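Local atomic coordinates of PppA (Pseudomonas aeruginosa, PDB entry 6JKV), a protein that probably dephosphorylates protein serine and threonine residues as a manganese-binding phosphatase of the PP2C family and is a key regulatory component of type VI secretion. Residues Tyr34-Met39 with Leu244-Gly249; Gly55-Ala60 with Val124-Arg129; Gln132-Trp137 with Leu196-Leu201; Leu216-Asp221 with Ala250-Thr255. All coordinates share one frame; numbering follows the deposited sequence.

Interaction 1 (Tyr34-Met39 with Leu244-Gly249); sequences YSHVGM and LGLTRG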
loop_
_atom_site.group_PDB
_atom_site.type_symbol
_atom_site.label_atom_id
_atom_site.label_comp_id
_atom_site.label_asym_id
_atom_site.label_seq_id
_atom_site.Cartn_x
_atom_site.Cartn_y
_atom_site.Cartn_z
ATOM N N TYR A 34 3.517 9.215 -5.745
ATOM C CA TYR A 34 3.928 9.208 -7.165
ATOM C C TYR A 34 3.903 7.767 -7.659
ATOM O O TYR A 34 4.350 6.868 -6.934
ATOM C CB TYR A 34 5.304 9.847 -7.343
ATOM C CG TYR A 34 5.720 10.033 -8.779
ATOM C CD1 TYR A 34 4.853 10.565 -9.718
ATOM C CD2 TYR A 34 6.993 9.689 -9.201
ATOM C CE1 TYR A 34 5.235 10.734 -11.040
ATOM C CE2 TYR A 34 7.397 9.872 -10.514
ATOM C CZ TYR A 34 6.506 10.371 -11.444
ATOM O OH TYR A 34 6.879 10.564 -12.745
ATOM N N SER A 35 3.349 7.570 -8.851
ATOM C CA SER A 35 3.245 6.247 -9.508
ATOM C C SER A 35 3.789 6.360 -10.927
ATOM O O SER A 35 3.724 7.442 -11.520
ATOM C CB SER A 35 1.823 5.725 -9.502
ATOM O OG SER A 35 1.782 4.367 -9.916
ATOM N N HIS A 36 4.329 5.268 -11.442
ATOM C CA HIS A 36 4.785 5.178 -12.846
ATOM C C HIS A 36 4.453 3.792 -13.380
ATOM O O HIS A 36 4.618 2.798 -12.634
ATOM C CB HIS A 36 6.273 5.489 -12.974
ATOM C CG HIS A 36 6.695 5.841 -14.364
ATOM N ND1 HIS A 36 6.786 4.898 -15.375
ATOM C CD2 HIS A 36 7.056 7.021 -14.919
ATOM C CE1 HIS A 36 7.188 5.482 -16.486
ATOM N NE2 HIS A 36 7.354 6.786 -16.236
ATOM N N VAL A 37 4.000 3.739 -14.630
ATOM C CA VAL A 37 3.613 2.465 -15.291
ATOM C C VAL A 37 4.820 1.518 -15.283
ATOM O O VAL A 37 4.614 0.292 -15.244
ATOM C CB VAL A 37 3.075 2.724 -16.710
ATOM C CG1 VAL A 37 4.162 3.215 -17.658
ATOM C CG2 VAL A 37 2.396 1.484 -17.257
ATOM N N GLY A 38 6.033 2.069 -15.273
ATOM C CA GLY A 38 7.281 1.296 -15.338
ATOM C C GLY A 38 7.797 1.201 -16.761
ATOM O O GLY A 38 7.389 2.019 -17.607
ATOM N N MET A 39 8.670 0.231 -17.018
ATOM C CA MET A 39 9.394 0.133 -18.310
ATOM C C MET A 39 8.973 -1.120 -19.075
ATOM O O MET A 39 9.423 -1.271 -20.209
ATOM C CB MET A 39 10.910 0.122 -18.099
ATOM C CG MET A 39 11.409 1.279 -17.255
ATOM S SD MET A 39 11.762 2.776 -18.186
ATOM C CE MET A 39 10.152 3.555 -18.280
ATOM N N LEU A 244 14.791 5.943 -9.098
ATOM C CA LEU A 244 15.758 4.838 -8.868
ATOM C C LEU A 244 15.194 3.544 -9.471
ATOM O O LEU A 244 15.944 2.842 -10.185
ATOM C CB LEU A 244 16.026 4.685 -7.370
ATOM C CG LEU A 244 16.867 3.474 -6.966
ATOM C CD1 LEU A 244 18.255 3.516 -7.595
ATOM C CD2 LEU A 244 16.979 3.382 -5.457
ATOM N N GLY A 245 13.919 3.250 -9.211
ATOM C CA GLY A 245 13.233 2.083 -9.790
ATOM C C GLY A 245 13.288 2.103 -11.304
ATOM O O GLY A 245 13.669 1.078 -11.906
ATOM N N LEU A 246 12.923 3.236 -11.907
ATOM C CA LEU A 246 12.900 3.416 -13.379
ATOM C C LEU A 246 14.315 3.210 -13.928
ATOM O O LEU A 246 14.474 2.563 -14.975
ATOM C CB LEU A 246 12.327 4.799 -13.708
ATOM C CG LEU A 246 10.801 4.897 -13.654
ATOM C CD1 LEU A 246 10.332 6.324 -13.883
ATOM C CD2 LEU A 246 10.168 3.983 -14.683
ATOM N N THR A 247 15.316 3.704 -13.199
ATOM C CA THR A 247 16.753 3.610 -13.547
ATOM C C THR A 247 17.189 2.148 -13.651
ATOM O O THR A 247 18.111 1.872 -14.429
ATOM C CB THR A 247 17.611 4.331 -12.500
ATOM O OG1 THR A 247 17.616 5.727 -12.802
ATOM C CG2 THR A 247 19.032 3.835 -12.460
ATOM N N ARG A 248 16.582 1.264 -12.863
ATOM C CA ARG A 248 16.958 -0.166 -12.792
ATOM C C ARG A 248 15.962 -1.028 -13.572
ATOM O O ARG A 248 15.886 -2.239 -13.297
ATOM C CB ARG A 248 17.087 -0.589 -11.329
ATOM C CG ARG A 248 18.425 -0.189 -10.735
ATOM C CD ARG A 248 18.303 0.104 -9.263
ATOM N NE ARG A 248 19.596 0.374 -8.664
ATOM C CZ ARG A 248 19.870 0.194 -7.380
ATOM N NH1 ARG A 248 18.923 -0.256 -6.562
ATOM N NH2 ARG A 248 21.086 0.459 -6.924
ATOM N N GLY A 249 15.229 -0.436 -14.514
ATOM C CA GLY A 249 14.481 -1.197 -15.534
ATOM C C GLY A 249 12.998 -1.397 -15.231
ATOM O O GLY A 249 12.325 -2.017 -16.063
#

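Interaction 2 (Gly55-Ala60 with Val124-Arg129); sequences GLWVVA and VLLAAR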
loop_
_atom_site.group_PDB
_atom_site.type_symbol
_atom_site.label_atom_id
_atom_site.label_comp_id
_atom_site.label_asym_id
_atom_site.label_seq_id
_atom_site.Cartn_x
_atom_site.Cartn_y
_atom_site.Cartn_z
ATOM N N GLY A 55 -6.546 11.700 7.456
ATOM C CA GLY A 55 -5.501 10.865 8.076
ATOM C C GLY A 55 -5.416 9.498 7.421
ATOM O O GLY A 55 -5.239 8.529 8.142
ATOM N N LEU A 56 -5.543 9.431 6.095
ATOM C CA LEU A 56 -5.638 8.152 5.350
ATOM C C LEU A 56 -4.660 8.159 4.184
ATOM O O LEU A 56 -4.630 9.149 3.427
ATOM C CB LEU A 56 -7.057 7.943 4.824
ATOM C CG LEU A 56 -7.312 6.560 4.223
ATOM C CD1 LEU A 56 -7.049 5.468 5.246
ATOM C CD2 LEU A 56 -8.740 6.462 3.710
ATOM N N TRP A 57 -3.900 7.076 4.054
ATOM C CA TRP A 57 -2.948 6.871 2.936
ATOM C C TRP A 57 -3.048 5.422 2.482
ATOM O O TRP A 57 -2.984 4.531 3.333
ATOM C CB TRP A 57 -1.533 7.252 3.363
ATOM C CG TRP A 57 -1.482 8.645 3.900
ATOM C CD1 TRP A 57 -1.339 9.794 3.183
ATOM C CD2 TRP A 57 -1.609 9.040 5.274
ATOM N NE1 TRP A 57 -1.357 10.878 4.018
ATOM C CE2 TRP A 57 -1.509 10.443 5.309
ATOM C CE3 TRP A 57 -1.781 8.345 6.472
ATOM C CZ2 TRP A 57 -1.573 11.164 6.501
ATOM C CZ3 TRP A 57 -1.844 9.058 7.651
ATOM C CH2 TRP A 57 -1.749 10.446 7.661
ATOM N N VAL A 58 -3.222 5.220 1.184
ATOM C CA VAL A 58 -3.536 3.888 0.615
ATOM C C VAL A 58 -2.659 3.684 -0.614
ATOM O O VAL A 58 -2.502 4.631 -1.398
ATOM C CB VAL A 58 -5.033 3.761 0.276
ATOM C CG1 VAL A 58 -5.335 2.431 -0.396
ATOM C CG2 VAL A 58 -5.911 3.954 1.507
ATOM N N VAL A 59 -2.114 2.480 -0.754
ATOM C CA VAL A 59 -1.554 1.969 -2.029
ATOM C C VAL A 59 -2.199 0.611 -2.321
ATOM O O VAL A 59 -2.272 -0.218 -1.406
ATOM C CB VAL A 59 -0.025 1.880 -1.971
ATOM C CG1 VAL A 59 0.534 1.174 -3.199
ATOM C CG2 VAL A 59 0.605 3.255 -1.799
ATOM N N ALA A 60 -2.654 0.408 -3.557
ATOM C CA ALA A 60 -3.314 -0.838 -4.004
ATOM C C ALA A 60 -2.691 -1.310 -5.318
ATOM O O ALA A 60 -2.691 -0.539 -6.284
ATOM C CB ALA A 60 -4.801 -0.610 -4.140
ATOM N N VAL A 124 -2.482 -1.870 0.955
ATOM C CA VAL A 124 -1.784 -1.438 2.193
ATOM C C VAL A 124 -2.274 -0.026 2.496
ATOM O O VAL A 124 -2.254 0.826 1.589
ATOM C CB VAL A 124 -0.250 -1.524 2.059
ATOM C CG1 VAL A 124 0.280 -0.730 0.883
ATOM C CG2 VAL A 124 0.439 -1.091 3.340
ATOM N N LEU A 125 -2.756 0.197 3.710
ATOM C CA LEU A 125 -3.197 1.538 4.140
ATOM C C LEU A 125 -2.549 1.846 5.486
ATOM O O LEU A 125 -2.157 0.912 6.205
ATOM C CB LEU A 125 -4.729 1.640 4.160
ATOM C CG LEU A 125 -5.491 0.949 5.289
ATOM C CD1 LEU A 125 -5.644 1.855 6.503
ATOM C CD2 LEU A 125 -6.867 0.510 4.801
ATOM N N LEU A 126 -2.382 3.138 5.744
ATOM C CA LEU A 126 -2.038 3.684 7.072
ATOM C C LEU A 126 -3.079 4.750 7.408
ATOM O O LEU A 126 -3.339 5.615 6.563
ATOM C CB LEU A 126 -0.618 4.251 7.039
ATOM C CG LEU A 126 -0.196 5.057 8.264
ATOM C CD1 LEU A 126 0.164 4.124 9.409
ATOM C CD2 LEU A 126 0.960 5.989 7.934
ATOM N N ALA A 127 -3.680 4.655 8.587
ATOM C CA ALA A 127 -4.610 5.666 9.123
ATOM C C ALA A 127 -4.026 6.190 10.429
ATOM O O ALA A 127 -3.581 5.363 11.248
ATOM C CB ALA A 127 -5.973 5.068 9.326
ATOM N N ALA A 128 -3.996 7.508 10.595
ATOM C CA ALA A 128 -3.347 8.167 11.742
ATOM C C ALA A 128 -4.331 9.128 12.399
ATOM O O ALA A 128 -5.103 9.792 11.682
ATOM C CB ALA A 128 -2.085 8.875 11.309
ATOM N N ARG A 129 -4.299 9.160 13.729
ATOM C CA ARG A 129 -4.986 10.163 14.577
ATOM C C ARG A 129 -4.034 10.551 15.711
ATOM O O ARG A 129 -3.786 9.718 16.593
ATOM C CB ARG A 129 -6.293 9.604 15.142
ATOM C CG ARG A 129 -7.351 9.296 14.093
ATOM C CD ARG A 129 -7.899 10.561 13.470
ATOM N NE ARG A 129 -9.066 10.276 12.645
ATOM C CZ ARG A 129 -9.035 9.925 11.362
ATOM N NH1 ARG A 129 -7.877 9.818 10.727
ATOM N NH2 ARG A 129 -10.175 9.679 10.719
#

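Interaction 3 (Gln132-Trp137 with Leu196-Leu201); sequences QASCLW and LSEAAL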
loop_
_atom_site.group_PDB
_atom_site.type_symbol
_atom_site.label_atom_id
_atom_site.label_comp_id
_atom_site.label_asym_id
_atom_site.label_seq_id
_atom_site.Cartn_x
_atom_site.Cartn_y
_atom_site.Cartn_z
ATOM N N GLN A 132 -1.316 8.058 17.440
ATOM C CA GLN A 132 -1.599 6.634 17.149
ATOM C C GLN A 132 -1.875 6.476 15.660
ATOM O O GLN A 132 -2.462 7.391 15.036
ATOM C CB GLN A 132 -2.746 6.080 17.992
ATOM C CG GLN A 132 -3.792 7.110 18.376
ATOM C CD GLN A 132 -4.658 6.610 19.504
ATOM O OE1 GLN A 132 -4.149 6.132 20.522
ATOM N NE2 GLN A 132 -5.971 6.695 19.317
ATOM N N ALA A 133 -1.443 5.345 15.117
ATOM C CA ALA A 133 -1.712 4.973 13.721
ATOM C C ALA A 133 -2.004 3.481 13.652
ATOM O O ALA A 133 -1.653 2.754 14.592
ATOM C CB ALA A 133 -0.558 5.369 12.833
ATOM N N SER A 134 -2.689 3.077 12.591
ATOM C CA SER A 134 -3.009 1.666 12.288
ATOM C C SER A 134 -2.641 1.393 10.836
ATOM O O SER A 134 -2.901 2.254 9.982
ATOM C CB SER A 134 -4.455 1.364 12.558
ATOM O OG SER A 134 -4.769 1.557 13.927
ATOM N N CYS A 135 -2.048 0.232 10.581
ATOM C CA CYS A 135 -1.797 -0.284 9.222
ATOM C C CYS A 135 -2.716 -1.482 8.997
ATOM O O CYS A 135 -2.732 -2.399 9.837
ATOM C CB CYS A 135 -0.338 -0.674 9.038
ATOM S SG CYS A 135 -0.007 -1.567 7.498
ATOM N N LEU A 136 -3.479 -1.446 7.909
ATOM C CA LEU A 136 -4.237 -2.616 7.409
ATOM C C LEU A 136 -3.640 -3.004 6.060
ATOM O O LEU A 136 -3.375 -2.108 5.243
ATOM C CB LEU A 136 -5.717 -2.262 7.262
ATOM C CG LEU A 136 -6.490 -2.048 8.559
ATOM C CD1 LEU A 136 -7.810 -1.334 8.289
ATOM C CD2 LEU A 136 -6.726 -3.367 9.277
ATOM N N TRP A 137 -3.430 -4.293 5.830
ATOM C CA TRP A 137 -2.874 -4.747 4.534
ATOM C C TRP A 137 -3.323 -6.169 4.209
ATOM O O TRP A 137 -3.658 -6.962 5.122
ATOM C CB TRP A 137 -1.350 -4.609 4.520
ATOM C CG TRP A 137 -0.612 -5.801 5.040
ATOM C CD1 TRP A 137 -0.115 -6.836 4.302
ATOM C CD2 TRP A 137 -0.256 -6.076 6.408
ATOM N NE1 TRP A 137 0.518 -7.738 5.113
ATOM C CE2 TRP A 137 0.452 -7.295 6.407
ATOM C CE3 TRP A 137 -0.462 -5.415 7.626
ATOM C CZ2 TRP A 137 0.950 -7.863 7.578
ATOM C CZ3 TRP A 137 0.032 -5.978 8.781
ATOM C CH2 TRP A 137 0.736 -7.183 8.754
ATOM N N LEU A 196 -7.857 -9.300 6.558
ATOM C CA LEU A 196 -6.856 -8.212 6.611
ATOM C C LEU A 196 -5.914 -8.447 7.790
ATOM O O LEU A 196 -6.387 -8.833 8.873
ATOM C CB LEU A 196 -7.560 -6.865 6.760
ATOM C CG LEU A 196 -8.293 -6.349 5.526
ATOM C CD1 LEU A 196 -9.395 -5.387 5.941
ATOM C CD2 LEU A 196 -7.329 -5.662 4.566
ATOM N N SER A 197 -4.624 -8.216 7.579
ATOM C CA SER A 197 -3.636 -8.132 8.673
ATOM C C SER A 197 -3.623 -6.694 9.177
ATOM O O SER A 197 -3.861 -5.772 8.372
ATOM C CB SER A 197 -2.291 -8.611 8.237
ATOM O OG SER A 197 -2.286 -10.028 8.129
ATOM N N GLU A 198 -3.399 -6.525 10.477
ATOM C CA GLU A 198 -3.399 -5.203 11.139
ATOM C C GLU A 198 -2.161 -5.092 12.026
ATOM O O GLU A 198 -1.768 -6.094 12.663
ATOM C CB GLU A 198 -4.675 -5.015 11.958
ATOM C CG GLU A 198 -4.836 -3.603 12.500
ATOM C CD GLU A 198 -6.072 -3.401 13.358
ATOM O OE1 GLU A 198 -6.962 -4.256 13.312
ATOM O OE2 GLU A 198 -6.122 -2.397 14.089
ATOM N N ALA A 199 -1.560 -3.907 12.056
ATOM C CA ALA A 199 -0.483 -3.564 13.006
ATOM C C ALA A 199 -0.731 -2.159 13.537
ATOM O O ALA A 199 -0.921 -1.233 12.726
ATOM C CB ALA A 199 0.869 -3.678 12.348
ATOM N N ALA A 200 -0.744 -2.020 14.860
ATOM C CA ALA A 200 -0.867 -0.717 15.544
ATOM C C ALA A 200 0.524 -0.092 15.663
ATOM O O ALA A 200 1.513 -0.838 15.829
ATOM C CB ALA A 200 -1.505 -0.879 16.896
ATOM N N LEU A 201 0.578 1.234 15.562
ATOM C CA LEU A 201 1.841 2.010 15.626
ATOM C C LEU A 201 1.653 3.172 16.591
ATOM O O LEU A 201 0.613 3.835 16.537
ATOM C CB LEU A 201 2.205 2.522 14.231
ATOM C CG LEU A 201 2.487 1.459 13.168
ATOM C CD1 LEU A 201 2.461 2.082 11.778
ATOM C CD2 LEU A 201 3.825 0.781 13.418
HETATM O O HOH W 1 -4.235 -0.460 15.135
#

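Interaction 4 (Leu216-Asp221 with Ala250-Thr255); sequences LNKTAD and APDNIT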
loop_
_atom_site.group_PDB
_atom_site.type_symbol
_atom_site.label_atom_id
_atom_site.label_comp_id
_atom_site.label_asym_id
_atom_site.label_seq_id
_atom_site.Cartn_x
_atom_site.Cartn_y
_atom_site.Cartn_z
ATOM N N LEU A 216 8.512 -1.235 -6.404
ATOM C CA LEU A 216 9.616 -0.443 -5.803
ATOM C C LEU A 216 10.629 -1.377 -5.137
ATOM O O LEU A 216 11.831 -1.302 -5.507
ATOM C CB LEU A 216 9.061 0.575 -4.807
ATOM C CG LEU A 216 10.114 1.357 -4.024
ATOM C CD1 LEU A 216 11.046 2.126 -4.958
ATOM C CD2 LEU A 216 9.448 2.299 -3.044
ATOM N N ASN A 217 10.193 -2.204 -4.180
ATOM C CA ASN A 217 11.150 -3.054 -3.417
ATOM C C ASN A 217 11.742 -4.110 -4.352
ATOM O O ASN A 217 12.803 -4.669 -4.025
ATOM C CB ASN A 217 10.558 -3.670 -2.149
ATOM C CG ASN A 217 9.177 -4.252 -2.331
ATOM O OD1 ASN A 217 8.188 -3.523 -2.368
ATOM N ND2 ASN A 217 9.098 -5.571 -2.379
ATOM N N LYS A 218 11.121 -4.345 -5.505
ATOM C CA LYS A 218 11.674 -5.284 -6.509
ATOM C C LYS A 218 12.903 -4.669 -7.184
ATOM O O LYS A 218 13.735 -5.439 -7.689
ATOM C CB LYS A 218 10.608 -5.629 -7.547
ATOM C CG LYS A 218 10.579 -7.093 -7.945
ATOM C CD LYS A 218 9.886 -7.312 -9.266
ATOM C CE LYS A 218 8.426 -6.906 -9.239
ATOM N NZ LYS A 218 7.662 -7.725 -8.275
ATOM N N THR A 219 13.030 -3.342 -7.178
ATOM C CA THR A 219 14.113 -2.616 -7.890
ATOM C C THR A 219 15.063 -1.885 -6.931
ATOM O O THR A 219 16.077 -1.337 -7.408
ATOM C CB THR A 219 13.526 -1.616 -8.886
ATOM O OG1 THR A 219 12.527 -0.825 -8.240
ATOM C CG2 THR A 219 12.915 -2.297 -10.090
ATOM N N ALA A 220 14.768 -1.853 -5.633
ATOM C CA ALA A 220 15.659 -1.258 -4.610
ATOM C C ALA A 220 15.522 -2.041 -3.306
ATOM O O ALA A 220 14.386 -2.296 -2.865
ATOM C CB ALA A 220 15.327 0.196 -4.406
ATOM N N ASP A 221 16.648 -2.419 -2.714
ATOM C CA ASP A 221 16.644 -3.187 -1.446
ATOM C C ASP A 221 16.401 -2.203 -0.302
ATOM O O ASP A 221 16.435 -0.982 -0.542
ATOM C CB ASP A 221 17.917 -4.030 -1.291
ATOM C CG ASP A 221 19.183 -3.210 -1.115
ATOM O OD1 ASP A 221 19.217 -2.407 -0.173
ATOM O OD2 ASP A 221 20.122 -3.373 -1.920
ATOM N N ALA A 250 12.506 -0.962 -14.066
ATOM C CA ALA A 250 11.058 -0.824 -13.752
ATOM C C ALA A 250 10.204 -1.924 -14.384
ATOM O O ALA A 250 9.289 -1.645 -15.152
ATOM C CB ALA A 250 10.584 0.525 -14.214
ATOM N N PRO A 251 10.432 -3.200 -14.020
ATOM C CA PRO A 251 9.721 -4.325 -14.633
ATOM C C PRO A 251 8.223 -4.348 -14.292
ATOM O O PRO A 251 7.479 -4.963 -15.030
ATOM C CB PRO A 251 10.429 -5.561 -14.064
ATOM C CG PRO A 251 11.076 -5.078 -12.782
ATOM C CD PRO A 251 11.347 -3.605 -12.950
ATOM N N ASP A 252 7.831 -3.673 -13.206
ATOM C CA ASP A 252 6.435 -3.615 -12.702
ATOM C C ASP A 252 5.989 -2.152 -12.591
ATOM O O ASP A 252 6.858 -1.257 -12.578
ATOM C CB ASP A 252 6.324 -4.326 -11.349
ATOM C CG ASP A 252 4.903 -4.691 -10.954
ATOM O OD1 ASP A 252 3.973 -4.376 -11.727
ATOM O OD2 ASP A 252 4.738 -5.281 -9.876
ATOM N N ASN A 253 4.674 -1.923 -12.522
ATOM C CA ASN A 253 4.101 -0.637 -12.060
ATOM C C ASN A 253 4.777 -0.320 -10.727
ATOM O O ASN A 253 4.882 -1.223 -9.884
ATOM C CB ASN A 253 2.584 -0.690 -11.883
ATOM C CG ASN A 253 1.833 -1.115 -13.131
ATOM O OD1 ASN A 253 0.707 -1.600 -13.036
ATOM N ND2 ASN A 253 2.430 -0.917 -14.299
ATOM N N ILE A 254 5.244 0.907 -10.551
ATOM C CA ILE A 254 5.998 1.300 -9.335
ATOM C C ILE A 254 5.282 2.496 -8.723
ATOM O O ILE A 254 5.152 3.517 -9.411
ATOM C CB ILE A 254 7.478 1.585 -9.653
ATOM C CG1 ILE A 254 8.189 2.179 -8.438
ATOM C CG2 ILE A 254 7.630 2.457 -10.890
ATOM C CD1 ILE A 254 9.693 2.011 -8.482
ATOM N N THR A 255 4.816 2.339 -7.485
ATOM C CA THR A 255 4.122 3.410 -6.740
ATOM C C THR A 255 4.800 3.587 -5.383
ATOM O O THR A 255 5.135 2.569 -4.744
ATOM C CB THR A 255 2.630 3.102 -6.581
ATOM O OG1 THR A 255 2.100 2.862 -7.884
ATOM C CG2 THR A 255 1.879 4.236 -5.911
#

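Interaction 1 (Tyr34-Met39 with Leu244-Gly249)
A chi1 of -162° swings the imidazole of His-36 away from its own backbone N and out from the strand toward Leu-246, whose isobutyl group meets it at about a right angle. CD1 of Leu-246 rests over one ring face, 3.7 Å from the centroid of the His-36 ring, in a CH-pi contact displaced toward the CG-CD2 rim. The other methyl, CD2, approaches ND1 of His-36. Rotation of the ring is fixed from its edge, because Gly-38 N donates in the ring plane to His-36 ND1 over 2.9 Å and so ties the turn back onto the strand. Met-39 is bent at both chi2 and chi3, and the fold of its chain carries CE back to within 3.6 Å of Leu-246 CD2. Nearer its backbone, CB of Met-39 lies 3.3 Å from Gly-249 O. Gly-249, at positive phi, takes the C-prime place of the Schellman motif that terminates helix 234-247, with Gly-249 N bonded to Leu-246 O. The contact thus joins the end of strand 29-36 to the C-terminal end of that helix; its Val-242 also touches His-36, while strand 254-261 flanks the strand through the backbone pairing of His-36 with Ile-254.

Interaction 2 (Gly55-Ala60 with Val124-Arg129)
Trp-57 and Leu-126 face each other as an antiparallel hydrogen-bonded pair, with Leu-126 N giving a 2.8 Å bond to Trp-57 O and Trp-57 N returning one to Leu-126 O. Val-59 and Val-124 repeat the pattern, Val-59 N meeting Val-124 O at 2.9 Å in a nearly straight bond (172° at the hydrogen). At the other end Ala-128 N reaches Gly-55 O. Between these pairs CA-H...O contacts fill in, among them Leu-125 CA to Trp-57 O.

Side chains of the two strands touch along each face. The benzo edge of Trp-57 runs along the neighbouring strand: CE3 lies 3.1 Å from Leu-126 O, which sits near the ring plane, and also meets Leu-126 CD2 at 3.9 Å, while CZ3 meets Ala-128 CB at 3.7 Å, with that methyl lying in the indole plane. On the other face Val-58 CG2 and Leu-125 CB sit side by side, 3.7 Å apart, while Leu-56 CD1 touches Leu-125 CD1. Arg-129 bends at chi2 (-69°), which brings NH1 close to Gly-55 CA and lets it donate a hydrogen bond to Ala-128 O; the same guanidinium group is held by Ala-54 O and Ala-86 O and makes a cation-pi contact with Tyr-92.

Gly-55, at positive phi, belongs with Leu-56 to a G1 beta bulge opposite Ala-51. Strands 46-51 and 132-138 flank the pair in the sheet, and helices 69-82 and 89-114 cover the face bearing Leu-56, Val-58 and Leu-125.

Interaction 3 (Gln132-Trp137 with Leu196-Leu201)
The edge of one of the two antiparallel sheets, that of strands 46-51, 56-63, 120-129, 132-138 and 197-202, is formed here, where strand 197-202 pairs with strand 132-138 through three hydrogen-bonded residue pairs: Ala-133 with Leu-201, Cys-135 with Ala-199 and Trp-137 with Ser-197. In the central pair Cys-135 N lies 2.8 Å from Ala-199 O. Glu-198 CA adds a CA-H...O contact to Cys-135 O.

Trp-137 carries much of the side-chain contact. Its CG stands between the backbone N and the carbonyl carbon (chi1 89°), a rotation that folds the indole over the neighbouring strand. Ser-197 CB lies beneath the six-membered ring, 3.3 Å from its centroid and 9° off the normal, a close CH-pi contact. The polar atoms of this pair are engaged elsewhere: Trp-137 NE1 bonds Arg-156 O, and Ser-197 OG bonds His-158 NE2, whose ring also meets the indole with the planes nearly parallel.

On the face that also bears Ser-134, Leu-136 and Glu-198 run side by side, with Leu-136 CD2 3.7 Å from Glu-198 CG. The extended Glu-198 chain brings OE2 to a water that donates to it over 2.9 Å, while OE1 forms a salt bridge with Arg-97 of helix 89-114. Antiparallel pairing of this kind, with one face covered by a long helix, fits the helix-flanked beta sandwich of PP2C phosphatases.

Interaction 4 (Leu216-Asp221 with Ala250-Thr255)
Ile-254 pushes its CD1 methyl against Leu-216, meeting Leu-216 CA at 3.6 Å and Leu-216 CD1 at 3.8 Å, so that it touches both backbone and side chain of that residue. The two side chains cross at a slant. Placing CG1 anti to the backbone N (chi1 172°) sends the Ile-254 chain outward from the strand and also brings CD1 to 4.0 Å from Thr-219 OG1. Thr-219 presents its other branch to the loop: CG2 packs 3.5 Å from Pro-251 CD, with the two side chains running antiparallel past one another. The hydroxyl of Thr-219 lies close to the carbonyls of Leu-216 and Gly-215.

Lys-218, bent at chi3 and chi4, lays CE 3.9 Å from Asp-252 CB. Its NZ stops 4.1 Å from Asp-252 OD2, too far for a salt bridge, and forms a salt bridge with Asp-214 OD2 instead, which ties the lysine to a metal ligand. Asp-252 OD2 is a manganese ligand, and Asp-61 and Asp-214 share that metal.

The contact connects segment 216-221, at helix 214-217 and the turn beyond, to the loop that leads into strand 254-261. Leu-216 also touches Leu-210 of strand 208-212 and Leu-241 of helix 234-247, while Ile-254 pairs through its backbone with His-36 of strand 29-36.

The four contacts divide between the two antiparallel sheets. Interactions 2 and 3 are pairings in one sheet, their centres 9 Å apart, separated by the pairing of strands 120-129 and 132-138. Interactions 1 and 4 lie 7 Å apart, centre to centre, at the other sheet, where strands 29-36 and 254-261 are neighbours; their segments alternate along the chain, and Asn-253 ND2 reaches Val-37 O. Interaction 2 closes before interaction 3 opens, and both fall between the two segments of interaction 1. Between the sheets, Val-59 of interaction 2 approaches Thr-255 of interaction 4 to about 4 Å, nearest atoms. Both sheets serve the manganese site: strand 56-63 contributes Asp-61, and the loop before strand 254-261 contributes Asp-252.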